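Local coordinates for protein complement factor MASP-3 (Homo sapiens, PDB 3DEM) that probably serves innate immunity as a complement serine protease that partners mannan-binding lectin and ficolins through its calcium-binding CUB1-EGF-CUB2 region, at residues A[15-20]-A[43-48]; A[152-157]-A[161-166]; A[185-190]-A[213-218]. One frame throughout, in Å; residues are numbered along the deposited sequence.

Overall arrangement
Along this elongated, helix-free chain, contact 1 lies at one end, in the first CUB domain, a small surface meeting of two aromatic rings that a second subunit helps to cover. Contacts 2 and 3 lie on the other side of the chain's centre and touch: Thr161 meets Ser190, and Arg163 and Val164 pack on residues 188-190. Contact 2 is a surface hairpin held by backbone hydrogen bonds and side-chain packing, with water at its polar side. Contact 3, partly buried, joins two loops beside a calcium ion. Contacts 1 and 3 occupy comparable places in the two CUB domains, a loop against a strand end in one and another loop in the other, yet only contact 3 includes a metal ligand.

Contact 1: residues A[15-20]-A[43-48]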
loop_
_atom_site.group_PDB
_atom_site.type_symbol
_atom_site.label_atom_id
_atom_site.label_comp_id
_atom_site.label_asym_id
_atom_site.label_seq_id
_atom_site.Cartn_x
_atom_site.Cartn_y
_atom_site.Cartn_z
ATOM N N PRO A 15 -22.718 20.207 2.285
ATOM C CA PRO A 15 -23.515 20.855 3.325
ATOM C C PRO A 15 -24.938 20.307 3.333
ATOM O O PRO A 15 -25.581 20.236 2.279
ATOM C CB PRO A 15 -23.529 22.324 2.897
ATOM C CG PRO A 15 -22.307 22.494 2.079
ATOM C CD PRO A 15 -22.060 21.179 1.395
ATOM N N GLY A 16 -25.409 19.900 4.509
ATOM C CA GLY A 16 -26.770 19.410 4.660
ATOM C C GLY A 16 -26.937 17.904 4.571
ATOM O O GLY A 16 -27.943 17.366 5.031
ATOM N N TYR A 17 -25.959 17.223 3.978
ATOM C CA TYR A 17 -26.022 15.770 3.805
ATOM C C TYR A 17 -26.456 15.097 5.102
ATOM O O TYR A 17 -25.987 15.470 6.173
ATOM C CB TYR A 17 -24.666 15.222 3.343
ATOM C CG TYR A 17 -24.675 13.744 3.001
ATOM C CD1 TYR A 17 -24.856 13.315 1.690
ATOM C CD2 TYR A 17 -24.505 12.779 3.991
ATOM C CE1 TYR A 17 -24.869 11.964 1.372
ATOM C CE2 TYR A 17 -24.521 11.427 3.687
ATOM C CZ TYR A 17 -24.701 11.025 2.375
ATOM O OH TYR A 17 -24.713 9.682 2.068
ATOM N N PRO A 18 -27.351 14.095 5.014
ATOM C CA PRO A 18 -27.930 13.525 3.798
ATOM C C PRO A 18 -29.158 14.270 3.260
ATOM O O PRO A 18 -29.823 13.780 2.345
ATOM C CB PRO A 18 -28.333 12.121 4.246
ATOM C CG PRO A 18 -28.696 12.289 5.684
ATOM C CD PRO A 18 -27.853 13.422 6.225
ATOM N N ASP A 19 -29.466 15.434 3.826
ATOM C CA ASP A 19 -30.551 16.257 3.307
ATOM C C ASP A 19 -30.076 17.042 2.095
ATOM O O ASP A 19 -28.874 17.142 1.844
ATOM C CB ASP A 19 -31.056 17.217 4.378
ATOM C CG ASP A 19 -31.742 16.505 5.513
ATOM O OD1 ASP A 19 -32.735 15.791 5.253
ATOM O OD2 ASP A 19 -31.288 16.662 6.665
ATOM N N SER A 20 -31.024 17.599 1.350
ATOM C CA SER A 20 -30.707 18.407 0.178
ATOM C C SER A 20 -29.799 19.575 0.549
ATOM O O SER A 20 -29.962 20.188 1.601
ATOM C CB SER A 20 -31.985 18.924 -0.476
ATOM O OG SER A 20 -32.636 19.872 0.353
ATOM N N PHE A 43 -16.376 8.229 -4.239
ATOM C CA PHE A 43 -17.687 8.656 -3.758
ATOM C C PHE A 43 -18.621 7.486 -3.493
ATOM O O PHE A 43 -18.645 6.520 -4.256
ATOM C CB PHE A 43 -18.338 9.611 -4.759
ATOM C CG PHE A 43 -17.567 10.883 -4.983
ATOM C CD1 PHE A 43 -17.966 12.068 -4.381
ATOM C CD2 PHE A 43 -16.446 10.898 -5.805
ATOM C CE1 PHE A 43 -17.259 13.239 -4.588
ATOM C CE2 PHE A 43 -15.737 12.070 -6.015
ATOM C CZ PHE A 43 -16.143 13.237 -5.408
ATOM N N MET A 44 -19.395 7.584 -2.413
ATOM C CA MET A 44 -20.383 6.560 -2.072
ATOM C C MET A 44 -21.796 7.002 -2.429
ATOM O O MET A 44 -22.705 6.181 -2.525
ATOM C CB MET A 44 -20.312 6.196 -0.586
ATOM C CG MET A 44 -18.945 5.729 -0.115
ATOM S SD MET A 44 -18.201 4.493 -1.195
ATOM C CE MET A 44 -19.411 3.179 -1.150
ATOM N N HIS A 45 -21.977 8.305 -2.608
ATOM C CA HIS A 45 -23.267 8.869 -2.996
ATOM C C HIS A 45 -23.012 10.162 -3.759
ATOM O O HIS A 45 -22.169 10.963 -3.370
ATOM C CB HIS A 45 -24.140 9.138 -1.763
ATOM C CG HIS A 45 -25.557 9.506 -2.089
ATOM N ND1 HIS A 45 -25.988 10.814 -2.168
ATOM C CD2 HIS A 45 -26.641 8.738 -2.354
ATOM C CE1 HIS A 45 -27.273 10.836 -2.473
ATOM N NE2 HIS A 45 -27.693 9.589 -2.591
ATOM N N PHE A 46 -23.730 10.360 -4.858
ATOM C CA PHE A 46 -23.558 11.569 -5.649
ATOM C C PHE A 46 -24.850 11.966 -6.357
ATOM O O PHE A 46 -25.337 11.265 -7.239
ATOM C CB PHE A 46 -22.420 11.403 -6.656
ATOM C CG PHE A 46 -21.944 12.697 -7.240
ATOM C CD1 PHE A 46 -20.855 13.355 -6.695
ATOM C CD2 PHE A 46 -22.592 13.264 -8.326
ATOM C CE1 PHE A 46 -20.416 14.551 -7.228
ATOM C CE2 PHE A 46 -22.159 14.462 -8.863
ATOM C CZ PHE A 46 -21.073 15.106 -8.315
ATOM N N ASN A 47 -25.387 13.111 -5.962
ATOM C CA ASN A 47 -26.699 13.552 -6.417
ATOM C C ASN A 47 -26.696 15.060 -6.615
ATOM O O ASN A 47 -27.000 15.818 -5.692
ATOM C CB ASN A 47 -27.767 13.159 -5.392
ATOM C CG ASN A 47 -29.167 13.197 -5.963
ATOM O OD1 ASN A 47 -30.013 13.986 -5.529
ATOM N ND2 ASN A 47 -29.424 12.339 -6.943
ATOM N N LEU A 48 -26.337 15.494 -7.817
ATOM C CA LEU A 48 -26.254 16.919 -8.117
ATOM C C LEU A 48 -27.078 17.308 -9.335
ATOM O O LEU A 48 -27.514 16.451 -10.106
ATOM C CB LEU A 48 -24.800 17.343 -8.336
ATOM C CG LEU A 48 -24.037 17.946 -7.154
ATOM C CD1 LEU A 48 -23.663 16.881 -6.135
ATOM C CD2 LEU A 48 -22.792 18.673 -7.651
#
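Tyr17 and His45 make this surface contact by themselves, joining the loop after strand 9-13 to the end of strand 37-47 in the first CUB domain. From CB, the tyrosine side chain leaves its backbone with CG opposite the backbone N (chi1 -174°), which carries the ring out toward the strand. One face of the ring carries Pro18 CB, 3.8 Å above the plane and toward the rim; the peptide bond between these two residues is cis, a geometry consistent with the proline lying against the ring. Farther out, Tyr17 CE1 comes within 3.9 Å of His45 ND1, and the nitrogen lies near the plane of the phenol ring, at its edge. At the tip, Tyr17 OH rests 3.9 Å from His45 CB, a van der Waals touch. The rings thus form an offset edge-to-face pair, the tyrosine edge directed at the imidazole face, with planes 68° apart and centroids separated by 5.9 Å. Phe151 of the second subunit stacks on His45 and packs against Tyr17 and Pro18, so the pair forms part of the dimer interface. The phenol offers a flat apolar edge and the imidazole a flat face, so both can pack while remaining partly exposed. Since His45 ND1 is buried here with no polar partner in the model, the contact relies on aromatic packing and dispersion, with little directional bonding.

Contact 2: residues A[152-157]-A[161-166]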
loop_
_atom_site.group_PDB
_atom_site.type_symbol
_atom_site.label_atom_id
_atom_site.label_comp_id
_atom_site.label_asym_id
_atom_site.label_seq_id
_atom_site.Cartn_x
_atom_site.Cartn_y
_atom_site.Cartn_z
ATOM N N GLY A 152 29.159 -7.530 -3.977
ATOM C CA GLY A 152 30.480 -7.163 -4.470
ATOM C C GLY A 152 30.598 -5.684 -4.785
ATOM O O GLY A 152 31.679 -5.201 -5.111
ATOM N N TYR A 153 29.482 -4.966 -4.689
ATOM C CA TYR A 153 29.459 -3.526 -4.950
ATOM C C TYR A 153 29.176 -2.726 -3.683
ATOM O O TYR A 153 28.658 -3.250 -2.696
ATOM C CB TYR A 153 28.390 -3.175 -5.982
ATOM C CG TYR A 153 28.678 -3.605 -7.405
ATOM C CD1 TYR A 153 29.099 -2.679 -8.353
ATOM C CD2 TYR A 153 28.498 -4.923 -7.810
ATOM C CE1 TYR A 153 29.342 -3.058 -9.661
ATOM C CE2 TYR A 153 28.740 -5.311 -9.115
ATOM C CZ TYR A 153 29.159 -4.374 -10.036
ATOM O OH TYR A 153 29.411 -4.740 -11.335
ATOM N N ILE A 154 29.501 -1.440 -3.731
ATOM C CA ILE A 154 29.333 -0.560 -2.587
ATOM C C ILE A 154 28.479 0.635 -2.996
ATOM O O ILE A 154 28.764 1.298 -3.998
ATOM C CB ILE A 154 30.702 -0.069 -2.056
ATOM C CG1 ILE A 154 31.565 -1.258 -1.620
ATOM C CG2 ILE A 154 30.515 0.911 -0.907
ATOM C CD1 ILE A 154 33.048 -0.942 -1.499
ATOM N N LEU A 155 27.425 0.901 -2.230
ATOM C CA LEU A 155 26.587 2.071 -2.479
ATOM C C LEU A 155 27.386 3.358 -2.257
ATOM O O LEU A 155 27.992 3.561 -1.198
ATOM C CB LEU A 155 25.338 2.045 -1.589
ATOM C CG LEU A 155 24.219 3.024 -1.970
ATOM C CD1 LEU A 155 23.624 2.673 -3.327
ATOM C CD2 LEU A 155 23.126 3.067 -0.905
ATOM N N HIS A 156 27.388 4.215 -3.271
ATOM C CA HIS A 156 28.177 5.442 -3.270
ATOM C C HIS A 156 27.556 6.513 -2.368
ATOM O O HIS A 156 26.457 6.341 -1.853
ATOM C CB HIS A 156 28.323 5.953 -4.711
ATOM C CG HIS A 156 29.295 7.081 -4.869
ATOM N ND1 HIS A 156 30.579 7.038 -4.369
ATOM C CD2 HIS A 156 29.176 8.276 -5.496
ATOM C CE1 HIS A 156 31.203 8.166 -4.665
ATOM N NE2 HIS A 156 30.375 8.931 -5.352
ATOM N N THR A 157 28.266 7.624 -2.185
ATOM C CA THR A 157 27.805 8.694 -1.303
ATOM C C THR A 157 26.574 9.433 -1.837
ATOM O O THR A 157 25.972 10.242 -1.132
ATOM C CB THR A 157 28.921 9.704 -1.012
ATOM O OG1 THR A 157 29.593 10.034 -2.231
ATOM C CG2 THR A 157 29.922 9.116 -0.033
ATOM N N THR A 161 24.273 5.236 -6.851
ATOM C CA THR A 161 25.125 4.437 -7.723
ATOM C C THR A 161 25.986 3.436 -6.956
ATOM O O THR A 161 26.211 3.577 -5.752
ATOM C CB THR A 161 25.990 5.315 -8.657
ATOM O OG1 THR A 161 26.824 6.177 -7.880
ATOM C CG2 THR A 161 25.107 6.153 -9.558
ATOM N N CYS A 162 26.458 2.421 -7.674
ATOM C CA CYS A 162 27.145 1.298 -7.061
ATOM C C CYS A 162 28.586 1.168 -7.560
ATOM O O CYS A 162 28.821 0.763 -8.701
ATOM C CB CYS A 162 26.363 0.019 -7.349
ATOM S SG CYS A 162 24.676 0.027 -6.681
ATOM N N ARG A 163 29.541 1.510 -6.700
ATOM C CA ARG A 163 30.959 1.462 -7.047
ATOM C C ARG A 163 31.591 0.166 -6.555
ATOM O O ARG A 163 30.928 -0.643 -5.917
ATOM C CB ARG A 163 31.701 2.667 -6.453
ATOM C CG ARG A 163 31.794 2.672 -4.931
ATOM C CD ARG A 163 32.788 3.723 -4.444
ATOM N NE ARG A 163 33.064 3.596 -3.014
ATOM C CZ ARG A 163 33.980 2.781 -2.497
ATOM N NH1 ARG A 163 34.715 2.013 -3.295
ATOM N NH2 ARG A 163 34.163 2.733 -1.180
ATOM N N VAL A 164 32.872 -0.024 -6.859
ATOM C CA VAL A 164 33.610 -1.189 -6.383
ATOM C C VAL A 164 34.955 -0.766 -5.830
ATOM O O VAL A 164 35.433 0.334 -6.106
ATOM C CB VAL A 164 33.878 -2.219 -7.513
ATOM C CG1 VAL A 164 32.579 -2.806 -8.034
ATOM C CG2 VAL A 164 34.695 -1.586 -8.643
ATOM N N GLU A 165 35.564 -1.644 -5.045
ATOM C CA GLU A 165 36.967 -1.495 -4.709
ATOM C C GLU A 165 37.751 -2.199 -5.801
ATOM O O GLU A 165 37.519 -3.376 -6.070
ATOM C CB GLU A 165 37.269 -2.088 -3.332
ATOM C CG GLU A 165 36.816 -1.204 -2.165
ATOM C CD GLU A 165 37.369 0.225 -2.236
ATOM O OE1 GLU A 165 36.701 1.147 -1.729
ATOM O OE2 GLU A 165 38.467 0.445 -2.802
ATOM N N CYS A 166 38.651 -1.472 -6.456
ATOM C CA CYS A 166 39.396 -2.025 -7.587
ATOM C C CYS A 166 40.871 -1.605 -7.559
ATOM O O CYS A 166 41.489 -1.406 -8.605
ATOM C CB CYS A 166 38.736 -1.602 -8.912
ATOM S SG CYS A 166 38.232 0.147 -8.953
HETATM O O HOH W 1 33.816 -3.760 -4.325
HETATM O O HOH W 2 31.482 5.870 -1.966
#
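Ile154 and Arg163 face each other as an antiparallel hydrogen-bonded pair in the small hairpin that closes the EGF-like module. Ile154 N donates to Arg163 O at 2.7 Å, Arg163 N returns the bond to Ile154 O, and His156 N reaches Thr161 O at 2.8 Å. Packing is tight around Tyr153. Val164 CG1 sits over one face of its ring, 3.9 Å from the centroid in a CH-pi contact, while Cys162 O approaches the ring edge 3.5 Å from Tyr153 CD1. Cys162 is buried, in a disulfide with Cys149, and a compact branched valine fills the place above the flat ring.

The side carrying Ile154, Arg163 and His156 is more polar and watered. Arg163, extended beyond CG, lays one guanidinium face over Ile154 CD1, and within its own segment its NH1 forms a salt bridge to Glu165 OE1 at 2.7 Å, met from above the carboxylate plane. One water links His156 ND1 to Arg163 NE; another joins Gly152 O to Glu165 N. The backbone bonds set the antiparallel pairing, while the Arg163-Glu165 salt bridge probably holds the guanidinium flat over Ile154 CD1, with its polar edge toward the water shared with His156.

Contact 3: residues A[185-190]-A[213-218]; sequences NPYPKS and FDIEDH. With CA (calcium ion), chain F.
Tyr187 reaches from one loop of the second CUB domain to Glu216 in another, beside the calcium site that marks the calcium-binding members of this beta-sandwich fold. Glu216 N donates a hydrogen bond to Tyr187 OH at 3.2 Å, with a nearly straight N-H...O angle of 168°. The same hydroxyl is hydrogen-bonded to Asp226, itself a calcium ligand, so it links a loop backbone to the metal's acidic shell. A tyrosine suits the spot because its rigid ring spans the gap and ends in a group that can both accept and donate; chi1 of 53° tucks CG between the backbone N and the carbonyl carbon and sends the ring toward the other loop.

Across the two loops, packing gathers at the far end of that ring. Asp214 O lies in the ring plane, 3.4 Å from Tyr187 CE2 at the edge, and Ile215 brings its CG2 within 3.9 Å of Tyr187 OH. Ile215 is buried, as befits its branched apolar side chain.

The extended glutamate chain carries its carboxylate to the calcium ion. Carboxylate oxygens, from Glu216, Asp226 and Asp263, with neutral oxygens from Ser265 O and two waters, suit a hard divalent cation, and the tyrosine behind them probably helps to position the acidic ligands. In related CUB domains such sites receive a lysine of the collagen-like partner, consistent with binding to mannan-binding lectin and ficolins. Glu216 contributes a single oxygen, OE1, 2.2 Å from the calcium ion.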
loop_
_atom_site.group_PDB
_atom_site.type_symbol
_atom_site.label_atom_id
_atom_site.label_comp_id
_atom_site.label_asym_id
_atom_site.label_seq_id
_atom_site.Cartn_x
_atom_site.Cartn_y
_atom_site.Cartn_z
ATOM N N ASN A 185 31.946 -6.569 -19.505
ATOM C CA ASN A 185 30.646 -6.076 -19.073
ATOM C C ASN A 185 30.784 -4.612 -18.657
ATOM O O ASN A 185 31.895 -4.143 -18.407
ATOM C CB ASN A 185 30.101 -6.932 -17.929
ATOM C CG ASN A 185 29.943 -8.383 -18.322
ATOM O OD1 ASN A 185 29.111 -8.721 -19.162
ATOM N ND2 ASN A 185 30.747 -9.251 -17.721
ATOM N N PRO A 186 29.665 -3.872 -18.613
ATOM C CA PRO A 186 29.741 -2.470 -18.203
ATOM C C PRO A 186 30.554 -2.274 -16.917
ATOM O O PRO A 186 30.290 -2.928 -15.917
ATOM C CB PRO A 186 28.272 -2.096 -17.968
ATOM C CG PRO A 186 27.512 -2.994 -18.894
ATOM C CD PRO A 186 28.288 -4.287 -18.943
ATOM N N TYR A 187 31.538 -1.383 -16.943
ATOM C CA TYR A 187 32.314 -1.101 -15.734
ATOM C C TYR A 187 31.504 -0.327 -14.693
ATOM O O TYR A 187 30.619 0.458 -15.047
ATOM C CB TYR A 187 33.626 -0.380 -16.059
ATOM C CG TYR A 187 33.506 0.874 -16.894
ATOM C CD1 TYR A 187 33.131 2.091 -16.325
ATOM C CD2 TYR A 187 33.818 0.856 -18.244
ATOM C CE1 TYR A 187 33.044 3.247 -17.092
ATOM C CE2 TYR A 187 33.739 2.006 -19.019
ATOM C CZ TYR A 187 33.348 3.197 -18.441
ATOM O OH TYR A 187 33.268 4.332 -19.223
ATOM N N PRO A 188 31.787 -0.572 -13.400
ATOM C CA PRO A 188 31.084 0.083 -12.297
ATOM C C PRO A 188 31.201 1.606 -12.344
ATOM O O PRO A 188 32.265 2.145 -12.630
ATOM C CB PRO A 188 31.802 -0.459 -11.058
ATOM C CG PRO A 188 32.389 -1.747 -11.495
ATOM C CD PRO A 188 32.796 -1.529 -12.914
ATOM N N LYS A 189 30.097 2.284 -12.065
ATOM C CA LYS A 189 30.067 3.729 -11.983
ATOM C C LYS A 189 30.771 4.200 -10.717
ATOM O O LYS A 189 31.018 3.410 -9.803
ATOM C CB LYS A 189 28.617 4.220 -11.970
ATOM C CG LYS A 189 27.820 3.852 -13.212
ATOM C CD LYS A 189 26.364 4.286 -13.084
ATOM C CE LYS A 189 25.548 3.835 -14.284
ATOM N NZ LYS A 189 25.457 2.340 -14.398
ATOM N N SER A 190 31.105 5.488 -10.687
ATOM C CA SER A 190 31.574 6.159 -9.475
ATOM C C SER A 190 32.763 5.484 -8.808
ATOM O O SER A 190 32.862 5.474 -7.585
ATOM C CB SER A 190 30.427 6.290 -8.474
ATOM O OG SER A 190 29.354 7.000 -9.050
ATOM N N PHE A 213 37.566 -1.569 -26.596
ATOM C CA PHE A 213 37.898 -0.350 -25.874
ATOM C C PHE A 213 36.700 0.600 -25.940
ATOM O O PHE A 213 36.324 1.070 -27.015
ATOM C CB PHE A 213 39.147 0.308 -26.459
ATOM C CG PHE A 213 39.671 1.451 -25.636
ATOM C CD1 PHE A 213 40.612 1.225 -24.640
ATOM C CD2 PHE A 213 39.229 2.747 -25.856
ATOM C CE1 PHE A 213 41.107 2.268 -23.876
ATOM C CE2 PHE A 213 39.719 3.805 -25.093
ATOM C CZ PHE A 213 40.663 3.564 -24.105
ATOM N N ASP A 214 36.098 0.870 -24.789
ATOM C CA ASP A 214 34.840 1.609 -24.739
ATOM C C ASP A 214 34.752 2.377 -23.427
ATOM O O ASP A 214 34.293 1.850 -22.410
ATOM C CB ASP A 214 33.658 0.647 -24.907
ATOM C CG ASP A 214 32.305 1.335 -24.813
ATOM O OD1 ASP A 214 32.229 2.583 -24.891
ATOM O OD2 ASP A 214 31.301 0.605 -24.668
ATOM N N ILE A 215 35.225 3.620 -23.467
ATOM C CA ILE A 215 35.176 4.525 -22.327
ATOM C C ILE A 215 34.366 5.745 -22.736
ATOM O O ILE A 215 34.634 6.352 -23.774
ATOM C CB ILE A 215 36.591 4.950 -21.878
ATOM C CG1 ILE A 215 37.449 3.712 -21.590
ATOM C CG2 ILE A 215 36.519 5.843 -20.637
ATOM C CD1 ILE A 215 38.809 4.019 -20.991
ATOM N N GLU A 216 33.353 6.081 -21.944
ATOM C CA GLU A 216 32.490 7.216 -22.243
ATOM C C GLU A 216 33.317 8.457 -22.573
ATOM O O GLU A 216 34.271 8.786 -21.861
ATOM C CB GLU A 216 31.575 7.508 -21.053
ATOM C CG GLU A 216 30.397 8.412 -21.374
ATOM C CD GLU A 216 29.631 8.824 -20.131
ATOM O OE1 GLU A 216 30.015 8.390 -19.025
ATOM O OE2 GLU A 216 28.650 9.589 -20.258
ATOM N N ASP A 217 32.955 9.146 -23.650
ATOM C CA ASP A 217 33.637 10.380 -24.012
ATOM C C ASP A 217 32.661 11.472 -24.433
ATOM O O ASP A 217 31.445 11.290 -24.380
ATOM C CB ASP A 217 34.694 10.133 -25.098
ATOM C CG ASP A 217 34.088 9.786 -26.454
ATOM O OD1 ASP A 217 32.852 9.630 -26.560
ATOM O OD2 ASP A 217 34.858 9.674 -27.432
ATOM N N HIS A 218 33.212 12.613 -24.841
ATOM C CA HIS A 218 32.433 13.752 -25.297
ATOM C C HIS A 218 33.023 14.191 -26.626
ATOM O O HIS A 218 34.237 14.145 -26.806
ATOM C CB HIS A 218 32.519 14.888 -24.274
ATOM C CG HIS A 218 31.544 16.000 -24.515
ATOM N ND1 HIS A 218 31.819 17.065 -25.345
ATOM C CD2 HIS A 218 30.298 16.214 -24.029
ATOM C CE1 HIS A 218 30.785 17.888 -25.360
ATOM N NE2 HIS A 218 29.849 17.394 -24.571
HETATM CA CA CA F . 30.511 7.102 -17.246
HETATM O O HOH W 3 30.738 5.605 -15.391
HETATM O O HOH W 4 30.117 5.105 -18.512
#